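Local coordinates for Fe-superoxide dismutase homolog (Plasmodium berghei, PDB 2A03), which converts superoxide radicals to hydrogen peroxide and oxygen, probably with iron as the natural cofactor, although manganese fills the metal site in this crystal, at residues 25-30 and 181-186; 54-59 and 65-70; 78-83 and 159-164; 124-129 and 165-170. All blocks are in the same frame, centred on the assembly; numbering follows the deposited sequence.

Contact 1: residues 25-30 and 181-186; sequences PHISEE and LSYVKA. With ZN (zinc ion), chain D.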
loop_
_atom_site.group_PDB
_atom_site.type_symbol
_atom_site.label_atom_id
_atom_site.label_comp_id
_atom_site.label_asym_id
_atom_site.label_seq_id
_atom_site.Cartn_x
_atom_site.Cartn_y
_atom_site.Cartn_z
ATOM N N PRO A 25 19.568 -3.997 -13.837
ATOM C CA PRO A 25 18.844 -4.875 -12.903
ATOM C C PRO A 25 18.210 -4.121 -11.740
ATOM O O PRO A 25 17.552 -4.744 -10.911
ATOM C CB PRO A 25 19.949 -5.762 -12.345
ATOM C CG PRO A 25 21.128 -4.825 -12.290
ATOM C CD PRO A 25 21.013 -3.982 -13.544
ATOM N N HIS A 26 18.409 -2.805 -11.681
ATOM C CA HIS A 26 17.919 -2.011 -10.577
ATOM C C HIS A 26 16.395 -2.060 -10.460
ATOM O O HIS A 26 15.862 -2.349 -9.386
ATOM C CB HIS A 26 18.382 -0.579 -10.749
ATOM C CG HIS A 26 19.836 -0.474 -11.066
ATOM N ND1 HIS A 26 20.809 -1.033 -10.265
ATOM C CD2 HIS A 26 20.481 0.079 -12.120
ATOM C CE1 HIS A 26 21.991 -0.790 -10.794
ATOM N NE2 HIS A 26 21.819 -0.114 -11.914
ATOM N N ILE A 27 15.710 -1.738 -11.555
ATOM C CA ILE A 27 14.289 -2.041 -11.689
ATOM C C ILE A 27 14.148 -2.911 -12.952
ATOM O O ILE A 27 14.642 -2.562 -14.040
ATOM C CB ILE A 27 13.401 -0.774 -11.717
ATOM C CG1 ILE A 27 13.557 0.014 -10.405
ATOM C CG2 ILE A 27 11.926 -1.133 -11.886
ATOM C CD1 ILE A 27 13.016 1.443 -10.460
ATOM N N SER A 28 13.519 -4.069 -12.786
ATOM C CA SER A 28 13.401 -5.008 -13.891
ATOM C C SER A 28 12.449 -4.553 -15.012
ATOM O O SER A 28 11.564 -3.702 -14.825
ATOM C CB SER A 28 12.988 -6.397 -13.386
ATOM O OG SER A 28 11.604 -6.459 -13.145
ATOM N N GLU A 29 12.676 -5.145 -16.175
ATOM C CA GLU A 29 11.804 -5.018 -17.330
ATOM C C GLU A 29 10.373 -5.398 -17.002
ATOM O O GLU A 29 9.440 -4.665 -17.351
ATOM C CB GLU A 29 12.320 -5.880 -18.469
ATOM C CG GLU A 29 11.631 -5.616 -19.772
ATOM C CD GLU A 29 11.984 -6.650 -20.821
ATOM O OE1 GLU A 29 11.556 -7.825 -20.691
ATOM O OE2 GLU A 29 12.684 -6.288 -21.779
ATOM N N GLU A 30 10.202 -6.521 -16.315
ATOM C CA GLU A 30 8.881 -6.933 -15.897
ATOM C C GLU A 30 8.203 -5.891 -14.989
ATOM O O GLU A 30 7.007 -5.613 -15.140
ATOM C CB GLU A 30 8.936 -8.292 -15.207
ATOM C CG GLU A 30 7.581 -8.780 -14.703
ATOM C CD GLU A 30 7.665 -10.134 -14.027
ATOM O OE1 GLU A 30 8.795 -10.672 -13.899
ATOM O OE2 GLU A 30 6.590 -10.654 -13.630
ATOM N N LEU A 181 14.567 -2.129 1.200
ATOM C CA LEU A 181 15.900 -1.554 1.365
ATOM C C LEU A 181 16.723 -1.750 0.108
ATOM O O LEU A 181 17.357 -0.812 -0.371
ATOM C CB LEU A 181 16.618 -2.191 2.555
ATOM C CG LEU A 181 17.939 -1.552 2.995
ATOM C CD1 LEU A 181 17.668 -0.396 3.964
ATOM C CD2 LEU A 181 18.846 -2.568 3.659
ATOM N N SER A 182 16.688 -2.967 -0.443
ATOM C CA SER A 182 17.394 -3.266 -1.686
ATOM C C SER A 182 16.842 -2.453 -2.848
ATOM O O SER A 182 17.583 -2.003 -3.700
ATOM C CB SER A 182 17.313 -4.749 -2.010
ATOM O OG SER A 182 18.095 -5.491 -1.113
ATOM N N TYR A 183 15.529 -2.283 -2.899
ATOM C CA TYR A 183 14.940 -1.433 -3.923
ATOM C C TYR A 183 15.465 0.019 -3.786
ATOM O O TYR A 183 15.906 0.634 -4.760
ATOM C CB TYR A 183 13.419 -1.481 -3.814
ATOM C CG TYR A 183 12.702 -0.353 -4.500
ATOM C CD1 TYR A 183 12.672 -0.264 -5.882
ATOM C CD2 TYR A 183 12.026 0.608 -3.771
ATOM C CE1 TYR A 183 11.995 0.774 -6.531
ATOM C CE2 TYR A 183 11.346 1.660 -4.413
ATOM C CZ TYR A 183 11.330 1.729 -5.787
ATOM O OH TYR A 183 10.654 2.753 -6.428
ATOM N N VAL A 184 15.434 0.556 -2.572
ATOM C CA VAL A 184 15.906 1.912 -2.365
ATOM C C VAL A 184 17.391 2.033 -2.765
ATOM O O VAL A 184 17.773 2.990 -3.461
ATOM C CB VAL A 184 15.616 2.414 -0.915
ATOM C CG1 VAL A 184 16.324 3.719 -0.640
ATOM C CG2 VAL A 184 14.119 2.591 -0.719
ATOM N N LYS A 185 18.205 1.053 -2.386
ATOM C CA LYS A 185 19.618 1.077 -2.780
ATOM C C LYS A 185 19.761 1.079 -4.299
ATOM O O LYS A 185 20.533 1.859 -4.855
ATOM C CB LYS A 185 20.400 -0.095 -2.184
ATOM C CG LYS A 185 20.653 0.064 -0.715
ATOM C CD LYS A 185 21.564 -1.051 -0.156
ATOM C CE LYS A 185 21.555 -1.046 1.397
ATOM N NZ LYS A 185 22.320 0.130 1.971
ATOM N N ALA A 186 19.000 0.209 -4.959
ATOM C CA ALA A 186 18.975 0.159 -6.408
ATOM C C ALA A 186 18.568 1.487 -7.053
ATOM O O ALA A 186 19.140 1.905 -8.064
ATOM C CB ALA A 186 18.043 -0.934 -6.857
HETATM ZN ZN ZN D . 23.244 1.013 -13.389
HETATM O O HOH W 1 23.759 3.374 -12.782
HETATM O O HOH W 2 24.649 0.255 -11.762
#
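H26 and I27 lie against A186 and Y183 where the loop leading into helix 29-51 meets helix 180-187. This joins the N-terminal alpha-hairpin domain of an iron/manganese superoxide dismutase to its C-terminal domain. No hydrogen bond links the two segments; the contact is made by packing. H26 shows it best when traced outward. Its CB lies alongside the helix, 3.9 Å from A186 CB and 3.7 Å from A186 O. CG then has A186 O at 3.9 Å, oblique to the ring. CG stands beside the backbone N (chi1 -48°), and the ring turns its far end from the helix to a metal. ND1 is 4.0 Å from A186 O. CD2 and CE1 flank the tip, and NE2 binds a zinc ion. Two waters are also bound to that zinc. P25 CD sits over one face of the ring. The backbone O of H26 touches A186 CB at 3.6 Å and takes a hydrogen bond from Y176 OH. I27 reaches the same helix one turn earlier. Its CD1 meets the edge of the Y183 ring, near the ring plane. The phenol OH of Y183 is hydrogen-bonded to D166 O and to Y85 OH. It therefore links this packing to the metal site, since D166 is a manganese ligand. Just downstream of I27, S28 is the N-cap of helix 29-51, with OG bonded to T31 N. I27 CD1 and Y183 CE1 are 4.1 Å apart.

Contact 2: residues 54-59 and 65-70; sequences TPLANK and LKESTG
K59 reaches E67 through two bends in its chain, at chi2 (-69°) and chi4 (59°), which bring NZ round to the carboxylate of E67. E67 runs straight beyond CG, with chi2 at 170°, and carries its carboxylate across to meet it. The two side chains cross at about a right angle. Their ends form a salt bridge, with K59 NZ 2.7 Å from E67 OE1. The lysine uses the syn lone pair of OE1, on the side of the other oxygen. OE2 is farther off, 3.4 Å from NZ, so OE1 takes the hydrogen bond. L56 lies beside this pair. It slides past E67 in the opposite direction, and its CD2 touches OE1 at 3.5 Å. The other methyl, CD1, packs loosely on S68 CB at 4.4 Å. L56 also touches I72 of helix 70-87. The loop is shaped by local bonds. T54 OG1 accepts from L56 N in an ST turn, and K59 N bonds to L56 O. S68 leaves the helix, and its OG bonds to I64 O. The arrangement is a surface link away from the metal site: two overlapping type I beta turns, 54-57 and 56-59, tied to the C-terminal end of helix 61-67 within the alpha-hairpin domain.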
loop_
_atom_site.group_PDB
_atom_site.type_symbol
_atom_site.label_atom_id
_atom_site.label_comp_id
_atom_site.label_asym_id
_atom_site.label_seq_id
_atom_site.Cartn_x
_atom_site.Cartn_y
_atom_site.Cartn_z
ATOM N N THR A 54 -19.458 13.955 -17.032
ATOM C CA THR A 54 -19.482 14.804 -15.846
ATOM C C THR A 54 -18.986 16.164 -16.280
ATOM O O THR A 54 -18.545 16.315 -17.406
ATOM C CB THR A 54 -18.579 14.278 -14.704
ATOM O OG1 THR A 54 -17.197 14.487 -15.021
ATOM C CG2 THR A 54 -18.827 12.806 -14.431
ATOM N N PRO A 55 -19.110 17.183 -15.419
ATOM C CA PRO A 55 -18.550 18.503 -15.769
ATOM C C PRO A 55 -17.027 18.571 -15.937
ATOM O O PRO A 55 -16.509 19.607 -16.367
ATOM C CB PRO A 55 -19.025 19.404 -14.615
ATOM C CG PRO A 55 -20.251 18.684 -14.049
ATOM C CD PRO A 55 -19.882 17.231 -14.158
ATOM N N LEU A 56 -16.321 17.486 -15.621
ATOM C CA LEU A 56 -14.865 17.438 -15.728
ATOM C C LEU A 56 -14.394 16.730 -16.995
ATOM O O LEU A 56 -13.187 16.586 -17.205
ATOM C CB LEU A 56 -14.271 16.689 -14.530
ATOM C CG LEU A 56 -14.488 17.291 -13.138
ATOM C CD1 LEU A 56 -13.973 16.308 -12.097
ATOM C CD2 LEU A 56 -13.784 18.646 -13.004
ATOM N N ALA A 57 -15.352 16.286 -17.814
ATOM C CA ALA A 57 -15.089 15.438 -18.975
ATOM C C ALA A 57 -14.012 15.986 -19.897
ATOM O O ALA A 57 -13.135 15.248 -20.349
ATOM C CB ALA A 57 -16.373 15.234 -19.762
ATOM N N ASN A 58 -14.085 17.284 -20.169
ATOM C CA ASN A 58 -13.177 17.929 -21.106
ATOM C C ASN A 58 -12.083 18.761 -20.431
ATOM O O ASN A 58 -11.484 19.613 -21.065
ATOM C CB ASN A 58 -13.985 18.788 -22.084
ATOM C CG ASN A 58 -15.006 17.968 -22.859
ATOM O OD1 ASN A 58 -14.663 16.958 -23.477
ATOM N ND2 ASN A 58 -16.264 18.381 -22.808
ATOM N N LYS A 59 -11.831 18.510 -19.147
ATOM C CA LYS A 59 -10.769 19.205 -18.429
ATOM C C LYS A 59 -9.438 18.505 -18.643
ATOM O O LYS A 59 -9.370 17.282 -18.838
ATOM C CB LYS A 59 -11.061 19.268 -16.922
ATOM C CG LYS A 59 -12.312 20.037 -16.523
ATOM C CD LYS A 59 -12.159 21.526 -16.766
ATOM C CE LYS A 59 -13.407 22.306 -16.327
ATOM N NZ LYS A 59 -13.697 22.096 -14.873
ATOM N N LEU A 65 -6.568 18.166 -11.340
ATOM C CA LEU A 65 -5.780 18.143 -10.107
ATOM C C LEU A 65 -6.108 19.298 -9.150
ATOM O O LEU A 65 -6.106 19.121 -7.943
ATOM C CB LEU A 65 -4.280 18.130 -10.425
ATOM C CG LEU A 65 -3.746 16.825 -11.027
ATOM C CD1 LEU A 65 -2.360 17.046 -11.660
ATOM C CD2 LEU A 65 -3.687 15.738 -9.991
ATOM N N LYS A 66 -6.393 20.477 -9.674
ATOM C CA LYS A 66 -6.705 21.599 -8.799
ATOM C C LYS A 66 -8.169 21.561 -8.297
ATOM O O LYS A 66 -8.465 22.023 -7.198
ATOM C CB LYS A 66 -6.381 22.926 -9.505
ATOM N N GLU A 67 -9.081 20.975 -9.068
ATOM C CA GLU A 67 -10.500 21.020 -8.705
ATOM C C GLU A 67 -11.011 19.786 -7.930
ATOM O O GLU A 67 -11.759 19.923 -6.958
ATOM C CB GLU A 67 -11.340 21.233 -9.973
ATOM C CG GLU A 67 -10.913 22.471 -10.789
ATOM C CD GLU A 67 -11.582 22.559 -12.161
ATOM O OE1 GLU A 67 -12.596 21.837 -12.379
ATOM O OE2 GLU A 67 -11.099 23.360 -13.008
ATOM N N SER A 68 -10.577 18.594 -8.333
ATOM C CA SER A 68 -11.253 17.351 -7.953
ATOM C C SER A 68 -11.013 16.818 -6.526
ATOM O O SER A 68 -10.127 17.269 -5.820
ATOM C CB SER A 68 -10.883 16.278 -8.965
ATOM O OG SER A 68 -9.505 15.952 -8.892
ATOM N N THR A 69 -11.813 15.828 -6.133
ATOM C CA THR A 69 -11.643 15.136 -4.857
ATOM C C THR A 69 -11.812 13.612 -5.024
ATOM O O THR A 69 -12.086 13.118 -6.122
ATOM C CB THR A 69 -12.653 15.664 -3.793
ATOM O OG1 THR A 69 -13.997 15.529 -4.282
ATOM C CG2 THR A 69 -12.396 17.153 -3.484
ATOM N N GLY A 70 -11.621 12.869 -3.935
ATOM C CA GLY A 70 -11.908 11.450 -3.905
ATOM C C GLY A 70 -11.163 10.636 -4.946
ATOM O O GLY A 70 -10.001 10.915 -5.261
#

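Contact 3: residues 78-83 and 159-164; sequences QIWNHS and GIPILT. With MN (manganese (II) ion), chain C.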
loop_
_atom_site.group_PDB
_atom_site.type_symbol
_atom_site.label_atom_id
_atom_site.label_comp_id
_atom_site.label_asym_id
_atom_site.label_seq_id
_atom_site.Cartn_x
_atom_site.Cartn_y
_atom_site.Cartn_z
ATOM N N GLN A 78 -2.159 10.135 -9.195
ATOM C CA GLN A 78 -1.284 8.994 -9.475
ATOM C C GLN A 78 -0.740 9.057 -10.891
ATOM O O GLN A 78 0.390 8.631 -11.136
ATOM C CB GLN A 78 -1.989 7.643 -9.206
ATOM C CG GLN A 78 -2.134 7.313 -7.698
ATOM C CD GLN A 78 -0.790 7.012 -7.017
ATOM O OE1 GLN A 78 -0.056 7.921 -6.633
ATOM N NE2 GLN A 78 -0.472 5.724 -6.866
ATOM N N ILE A 79 -1.523 9.588 -11.823
ATOM C CA ILE A 79 -1.023 9.776 -13.183
ATOM C C ILE A 79 0.184 10.725 -13.138
ATOM O O ILE A 79 1.246 10.434 -13.703
ATOM C CB ILE A 79 -2.098 10.362 -14.130
ATOM C CG1 ILE A 79 -3.303 9.427 -14.257
ATOM C CG2 ILE A 79 -1.499 10.635 -15.504
ATOM C CD1 ILE A 79 -4.487 10.036 -15.017
ATOM N N TRP A 80 0.006 11.854 -12.459
ATOM C CA TRP A 80 1.040 12.876 -12.361
ATOM C C TRP A 80 2.255 12.345 -11.609
ATOM O O TRP A 80 3.386 12.539 -12.035
ATOM C CB TRP A 80 0.501 14.142 -11.660
ATOM C CG TRP A 80 1.443 15.289 -11.780
ATOM C CD1 TRP A 80 1.448 16.244 -12.759
ATOM C CD2 TRP A 80 2.564 15.590 -10.921
ATOM N NE1 TRP A 80 2.485 17.110 -12.560
ATOM C CE2 TRP A 80 3.192 16.726 -11.448
ATOM C CE3 TRP A 80 3.094 14.994 -9.779
ATOM C CZ2 TRP A 80 4.316 17.296 -10.863
ATOM C CZ3 TRP A 80 4.204 15.545 -9.200
ATOM C CH2 TRP A 80 4.814 16.690 -9.747
ATOM N N ASN A 81 2.003 11.702 -10.469
ATOM C CA ASN A 81 3.069 11.140 -9.646
ATOM C C ASN A 81 3.935 10.134 -10.436
ATOM O O ASN A 81 5.160 10.186 -10.375
ATOM C CB ASN A 81 2.503 10.458 -8.396
ATOM C CG ASN A 81 1.778 11.416 -7.453
ATOM O OD1 ASN A 81 1.975 12.635 -7.490
ATOM N ND2 ASN A 81 0.914 10.847 -6.593
ATOM N N HIS A 82 3.299 9.224 -11.171
ATOM C CA HIS A 82 4.044 8.213 -11.925
ATOM C C HIS A 82 4.840 8.801 -13.062
ATOM O O HIS A 82 5.986 8.430 -13.255
ATOM C CB HIS A 82 3.136 7.111 -12.432
ATOM C CG HIS A 82 2.742 6.164 -11.356
ATOM N ND1 HIS A 82 1.684 6.411 -10.509
ATOM C CD2 HIS A 82 3.306 5.005 -10.941
ATOM C CE1 HIS A 82 1.604 5.432 -9.625
ATOM N NE2 HIS A 82 2.583 4.573 -9.859
ATOM N N SER A 83 4.252 9.740 -13.786
ATOM C CA SER A 83 5.007 10.465 -14.804
ATOM C C SER A 83 6.231 11.159 -14.202
ATOM O O SER A 83 7.288 11.191 -14.823
ATOM C CB SER A 83 4.107 11.469 -15.543
ATOM O OG SER A 83 3.126 10.760 -16.284
ATOM N N GLY A 159 5.651 22.031 -1.093
ATOM C CA GLY A 159 6.874 22.311 -1.834
ATOM C C GLY A 159 6.730 22.096 -3.318
ATOM O O GLY A 159 5.705 21.599 -3.795
ATOM N N ILE A 160 7.766 22.486 -4.050
ATOM C CA ILE A 160 7.846 22.221 -5.478
ATOM C C ILE A 160 8.695 20.967 -5.683
ATOM O O ILE A 160 9.874 20.949 -5.325
ATOM C CB ILE A 160 8.466 23.410 -6.237
ATOM C CG1 ILE A 160 7.636 24.671 -6.005
ATOM C CG2 ILE A 160 8.552 23.107 -7.727
ATOM C CD1 ILE A 160 8.349 25.959 -6.418
ATOM N N PRO A 161 8.094 19.920 -6.262
ATOM C CA PRO A 161 8.777 18.652 -6.470
ATOM C C PRO A 161 10.000 18.737 -7.399
ATOM O O PRO A 161 9.971 19.418 -8.458
ATOM C CB PRO A 161 7.683 17.746 -7.075
ATOM C CG PRO A 161 6.379 18.408 -6.713
ATOM C CD PRO A 161 6.701 19.874 -6.734
ATOM N N ILE A 162 11.054 18.042 -6.975
ATOM C CA ILE A 162 12.330 18.009 -7.691
ATOM C C ILE A 162 12.608 16.584 -8.175
ATOM O O ILE A 162 13.004 16.381 -9.331
ATOM C CB ILE A 162 13.465 18.515 -6.782
ATOM C CG1 ILE A 162 13.192 19.950 -6.328
ATOM C CG2 ILE A 162 14.812 18.437 -7.471
ATOM C CD1 ILE A 162 13.040 20.976 -7.454
ATOM N N LEU A 163 12.403 15.621 -7.272
ATOM C CA LEU A 163 12.491 14.191 -7.554
ATOM C C LEU A 163 11.505 13.438 -6.677
ATOM O O LEU A 163 11.149 13.908 -5.594
ATOM C CB LEU A 163 13.881 13.649 -7.244
ATOM C CG LEU A 163 15.049 14.131 -8.094
ATOM C CD1 LEU A 163 16.350 13.784 -7.369
ATOM C CD2 LEU A 163 15.008 13.508 -9.521
ATOM N N THR A 164 11.082 12.258 -7.125
ATOM C CA THR A 164 10.261 11.381 -6.284
ATOM C C THR A 164 10.689 9.926 -6.485
ATOM O O THR A 164 11.253 9.563 -7.505
ATOM C CB THR A 164 8.714 11.505 -6.587
ATOM O OG1 THR A 164 7.948 10.980 -5.492
ATOM C CG2 THR A 164 8.317 10.737 -7.852
HETATM MN MN MN C . 3.427 3.163 -8.590
HETATM O O HOH W 3 2.233 4.236 -6.928
#
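The metal-bearing helix 70-87 packs here on strand 160-166, at the seam between the alpha-hairpin and C-terminal domains. W80 and P161 make the main contact. The CH2 corner of the indole approaches the proline ring, 3.8 Å from P161 CG and 4.1 Å from P161 CB. The rings meet obliquely. W80 CG is anti to its backbone N (chi1 -169°), which sends the six-membered ring out from the helix to P161. F84 stacks on the W80 ring. The second touch is lighter: T164 CG2 lies 4.1 Å from the backbone O of N81. T164 OG1 turns to the sheet and bonds to G132 O. The strand belongs to the three-stranded antiparallel sheet of the iron/manganese superoxide dismutase fold. It turns a corner at I162, where I162 and L163 both face L134 in a classic beta bulge. P161 and T164 thus touch the helix from either side of this corner. The CB of H82 points away from the strand, and H82 NE2 binds manganese at 2.1 Å. ND1 donates to Q78 O at 2.6 Å, with the oxygen in the ring plane, which helps fix the rotation of the imidazole. H82 N reaches that same oxygen from the opposite face of the carbonyl plane. Q78 OE1 accepts from N81 ND2 at 3.1 Å, in the carbonyl plane. N81 ND2 also bonds to A150 O. At the other end of its amide, Q78 NE2 donates to the metal-bound water and is also hydrogen-bonded to Y43 OH.

Contact 4: residues 124-129 and 165-170; sequences CGHFGS and CDVWEH. With MN (manganese (II) ion), chain C.
S129 lies on the indole of W168, and this CH-pi contact is the closest approach between the segments. S129 CB stands 3.5 Å from the centroid of the five-membered ring, only 14° off its normal. On the opposite face lies the water bound to manganese, offset toward the rim. W168 NE1 bonds to D149 O. Apolar packing is slighter: V167 CG2 meets H126 CD2 at 4.1 Å, oblique to the imidazole.

Water bridges join the backbones. One water donates to both G128 O and V167 O, at 2.7 Å each. A second accepts from E169 N and also bonds to S129 OG, which is bonded as well to S129 OG of the second subunit.

Hydrogen bonds within each segment shape the two loops. H126 NE2 donates to S129 O from above the carbonyl plane, with an angle of 106° at the oxygen. H126 NE2 is also hydrogen-bonded to H148 ND1, and H126 ND1 is paired with Q146 OE1. W168 N donates to D166 OD1 at 3.0 Å, closing an Asx turn and leaving D166 OD2 for the metal.

D166 OD2 binds manganese at 1.9 Å and H170 NE2 at 2.1 Å; H35, H82 and the water complete the site. H170 ND1 bonds to E169 OE2 of the second subunit, and E169 OE2 of this chain bonds to H170 ND1 of the second subunit. The arrangement is the three-histidine, one-aspartate metal site of iron/manganese superoxide dismutases, linked to the dimer interface by reciprocal glutamate-histidine bridges.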
loop_
_atom_site.group_PDB
_atom_site.type_symbol
_atom_site.label_atom_id
_atom_site.label_comp_id
_atom_site.label_asym_id
_atom_site.label_seq_id
_atom_site.Cartn_x
_atom_site.Cartn_y
_atom_site.Cartn_z
ATOM N N CYS A 124 12.429 4.118 3.379
ATOM C CA CYS A 124 12.339 2.809 4.047
ATOM C C CYS A 124 11.409 2.747 5.241
ATOM O O CYS A 124 10.883 1.705 5.535
ATOM C CB CYS A 124 13.717 2.340 4.499
ATOM S SG CYS A 124 14.748 1.849 3.123
ATOM N N GLY A 125 11.228 3.849 5.943
ATOM C CA GLY A 125 10.346 3.866 7.105
ATOM C C GLY A 125 8.889 4.187 6.776
ATOM O O GLY A 125 8.031 4.101 7.642
ATOM N N HIS A 126 8.586 4.570 5.542
ATOM C CA HIS A 126 7.211 4.923 5.221
ATOM C C HIS A 126 6.275 3.707 5.301
ATOM O O HIS A 126 6.487 2.681 4.646
ATOM C CB HIS A 126 7.108 5.569 3.838
ATOM C CG HIS A 126 5.726 6.046 3.518
ATOM N ND1 HIS A 126 5.282 7.306 3.855
ATOM C CD2 HIS A 126 4.673 5.412 2.956
ATOM C CE1 HIS A 126 4.015 7.432 3.500
ATOM N NE2 HIS A 126 3.620 6.294 2.955
ATOM N N PHE A 127 5.231 3.830 6.100
ATOM C CA PHE A 127 4.326 2.723 6.343
ATOM C C PHE A 127 3.148 2.804 5.387
ATOM O O PHE A 127 2.521 3.855 5.258
ATOM C CB PHE A 127 3.849 2.733 7.794
ATOM C CG PHE A 127 3.005 1.555 8.154
ATOM C CD1 PHE A 127 3.567 0.293 8.253
ATOM C CD2 PHE A 127 1.644 1.701 8.378
ATOM C CE1 PHE A 127 2.783 -0.813 8.583
ATOM C CE2 PHE A 127 0.858 0.599 8.713
ATOM C CZ PHE A 127 1.426 -0.657 8.815
ATOM N N GLY A 128 2.864 1.686 4.715
ATOM C CA GLY A 128 1.829 1.628 3.711
ATOM C C GLY A 128 2.275 2.168 2.358
ATOM O O GLY A 128 3.464 2.241 2.050
ATOM N N SER A 129 1.298 2.538 1.541
ATOM C CA SER A 129 1.546 3.054 0.204
ATOM C C SER A 129 1.893 4.528 0.265
ATOM O O SER A 129 1.350 5.275 1.070
ATOM C CB SER A 129 0.305 2.840 -0.664
ATOM O OG SER A 129 -0.056 1.463 -0.673
ATOM N N CYS A 165 10.387 9.109 -5.495
ATOM C CA CYS A 165 10.549 7.684 -5.585
ATOM C C CYS A 165 9.263 7.042 -5.046
ATOM O O CYS A 165 8.789 7.383 -3.961
ATOM C CB CYS A 165 11.761 7.263 -4.771
ATOM S SG CYS A 165 12.021 5.506 -4.649
ATOM N N ASP A 166 8.685 6.155 -5.851
ATOM C CA ASP A 166 7.483 5.401 -5.492
ATOM C C ASP A 166 7.840 4.308 -4.469
ATOM O O ASP A 166 8.717 3.488 -4.720
ATOM C CB ASP A 166 6.939 4.767 -6.782
ATOM C CG ASP A 166 5.513 4.229 -6.650
ATOM O OD1 ASP A 166 4.924 4.248 -5.547
ATOM O OD2 ASP A 166 4.967 3.793 -7.692
ATOM N N VAL A 167 7.143 4.276 -3.334
ATOM C CA VAL A 167 7.264 3.153 -2.412
ATOM C C VAL A 167 5.964 2.357 -2.196
ATOM O O VAL A 167 5.886 1.574 -1.272
ATOM C CB VAL A 167 7.894 3.558 -1.046
ATOM C CG1 VAL A 167 9.303 4.172 -1.254
ATOM C CG2 VAL A 167 7.003 4.500 -0.265
ATOM N N TRP A 168 4.963 2.509 -3.066
ATOM C CA TRP A 168 3.906 1.465 -3.156
ATOM C C TRP A 168 4.593 0.116 -3.390
ATOM O O TRP A 168 5.566 0.036 -4.160
ATOM C CB TRP A 168 2.940 1.718 -4.315
ATOM C CG TRP A 168 1.972 2.849 -4.093
ATOM C CD1 TRP A 168 2.273 4.163 -3.806
ATOM C CD2 TRP A 168 0.543 2.776 -4.150
ATOM N NE1 TRP A 168 1.119 4.891 -3.679
ATOM C CE2 TRP A 168 0.046 4.069 -3.885
ATOM C CE3 TRP A 168 -0.363 1.743 -4.392
ATOM C CZ2 TRP A 168 -1.316 4.349 -3.861
ATOM C CZ3 TRP A 168 -1.701 2.026 -4.374
ATOM C CH2 TRP A 168 -2.170 3.317 -4.109
ATOM N N GLU A 169 4.080 -0.946 -2.773
ATOM C CA GLU A 169 4.702 -2.269 -2.904
ATOM C C GLU A 169 4.880 -2.707 -4.376
ATOM O O GLU A 169 5.849 -3.413 -4.695
ATOM C CB GLU A 169 3.950 -3.324 -2.082
ATOM C CG GLU A 169 4.242 -3.185 -0.608
ATOM C CD GLU A 169 3.414 -4.073 0.323
ATOM O OE1 GLU A 169 2.223 -4.364 0.043
ATOM O OE2 GLU A 169 3.961 -4.439 1.388
ATOM N N HIS A 170 3.974 -2.286 -5.261
ATOM C CA HIS A 170 4.021 -2.700 -6.679
ATOM C C HIS A 170 5.235 -2.160 -7.420
ATOM O O HIS A 170 5.603 -2.671 -8.485
ATOM C CB HIS A 170 2.721 -2.320 -7.439
ATOM C CG HIS A 170 2.489 -0.844 -7.601
ATOM N ND1 HIS A 170 1.342 -0.218 -7.148
ATOM C CD2 HIS A 170 3.222 0.120 -8.218
ATOM C CE1 HIS A 170 1.398 1.071 -7.449
ATOM N NE2 HIS A 170 2.532 1.303 -8.092
HETATM MN MN MN C . 3.427 3.163 -8.590
HETATM O O HOH W 4 4.169 0.249 0.369
HETATM O O HOH W 5 1.407 -0.670 -2.021
HETATM O O HOH W 3 2.233 4.236 -6.928
#

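In the fold
From the N terminus, the chain enters helix 29-51 through one half of contact 1, whose partner comes 151 residues later on helix 180-187. The other three contacts nest inside that loop. Contact 2 closes before contacts 3 and 4 open, between the loop after helix 29-51 and the end of helix 61-67. Contacts 3 and 4 cross: contact 4 opens before contact 3 has closed and closes after it, and both use strand 160-166. They meet at the manganese, with H82 from one and D166 and H170 from the other. Y183 joins contacts 1 and 4, and L65 on W80 joins contacts 2 and 3. Contacts 1 and 3 tie the alpha-hairpin domain to the C-terminal domain.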